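Local coordinates for ceramide very long chain fatty acid hydroxylase SCS7 (PDB 4ZR1), which hydroxylates the very long chain fatty acids of sphingolipids, probably at C-2 of ceramides and through a two-zinc centre held by histidines, at residues P191-F194 / V195-C198. Numbering follows the deposited sequence.
Sequences PTLF and VILC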
# COMPACT_ATOMS: atom_id res chain seq x y z
N PRO A 191 11.69 -1.55 5.67
CA PRO A 191 12.03 -0.63 6.76
C PRO A 191 12.80 0.58 6.26
O PRO A 191 12.62 1.69 6.78
CB PRO A 191 12.88 -1.50 7.71
CG PRO A 191 12.40 -2.89 7.45
CD PRO A 191 12.03 -2.95 5.99
N THR A 192 13.63 0.39 5.25
CA THR A 192 14.35 1.49 4.62
C THR A 192 13.40 2.61 4.21
O THR A 192 13.63 3.78 4.51
CB THR A 192 15.15 1.01 3.40
OG1 THR A 192 16.12 0.03 3.81
CG2 THR A 192 15.88 2.16 2.76
N LEU A 193 12.30 2.26 3.53
CA LEU A 193 11.34 3.30 3.18
C LEU A 193 10.53 3.76 4.38
O LEU A 193 10.21 4.94 4.49
CB LEU A 193 10.37 2.84 2.08
CG LEU A 193 10.91 2.60 0.67
CD1 LEU A 193 9.75 2.31 -0.28
CD2 LEU A 193 11.77 3.75 0.17
N PHE A 194 10.19 2.83 5.28
CA PHE A 194 9.36 3.21 6.42
C PHE A 194 10.04 4.29 7.28
O PHE A 194 9.39 5.24 7.72
CB PHE A 194 9.01 2.01 7.29
CG PHE A 194 8.27 2.39 8.54
CD1 PHE A 194 6.92 2.73 8.48
CD2 PHE A 194 8.92 2.46 9.76
CE1 PHE A 194 6.24 3.13 9.61
CE2 PHE A 194 8.23 2.86 10.90
CZ PHE A 194 6.90 3.19 10.83
N VAL A 195 11.34 4.14 7.48
CA VAL A 195 12.13 5.08 8.26
C VAL A 195 12.07 6.51 7.70
O VAL A 195 11.92 7.48 8.45
CB VAL A 195 13.59 4.61 8.35
CG1 VAL A 195 14.47 5.68 8.96
CG2 VAL A 195 13.67 3.30 9.13
N ILE A 196 12.19 6.64 6.39
CA ILE A 196 12.08 7.93 5.71
C ILE A 196 10.73 8.62 5.95
O ILE A 196 10.67 9.84 6.08
CB ILE A 196 12.27 7.78 4.19
CG1 ILE A 196 13.62 7.17 3.85
CG2 ILE A 196 12.11 9.10 3.49
CD1 ILE A 196 13.71 6.75 2.38
N LEU A 197 9.66 7.84 5.99
CA LEU A 197 8.30 8.39 6.13
C LEU A 197 7.96 8.65 7.59
O LEU A 197 7.29 9.62 7.92
CB LEU A 197 7.27 7.43 5.54
CG LEU A 197 7.41 7.09 4.06
CD1 LEU A 197 6.55 5.89 3.72
CD2 LEU A 197 6.98 8.28 3.22
N CYS A 198 8.42 7.76 8.45
CA CYS A 198 8.13 7.84 9.86
C CYS A 198 8.87 8.98 10.54
O CYS A 198 8.36 9.59 11.47
CB CYS A 198 8.49 6.51 10.54
SG CYS A 198 8.02 6.44 12.25
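F194 and C198, one turn apart on the transmembrane helix 191-208, make the tight side of this contact. The CB of C198 lies over one face of the F194 ring, 3.9 Å from the ring centroid and 23° off its normal, a CH-pi contact displaced toward the rim. With CG of F194 anti to its backbone N (chi1 174°), the ring leans obliquely outward and toward the next turn, where C198 CB meets it. The C198 sulfur stands oblique to the ring, SG 4.5 Å from the centroid. Beneath the pair, N of C198 donates to O of F194 at 2.8 Å, an ordinary helical bond; the preceding one in the same helix runs from V195 N to P191 O at 2.9 Å. The buried face is covered by neighbouring helices: F194 stacks on Y225 and meets W111, while C198 touches F218, so helices 106-125 and 211-236 both pack here.

The other side is loose. CD2 of L193 and CD1 of I196 come no nearer than 4.2 Å on the helix surface, where an octyl glucoside touches L193.

An alanine in place of F194 would probably leave C198 CB without its aromatic platform and Y225 without its stacking partner. The F194 ring and the C198 CB and sulfur make this face of the helix apolar, consistent with the tridecane bound at each residue.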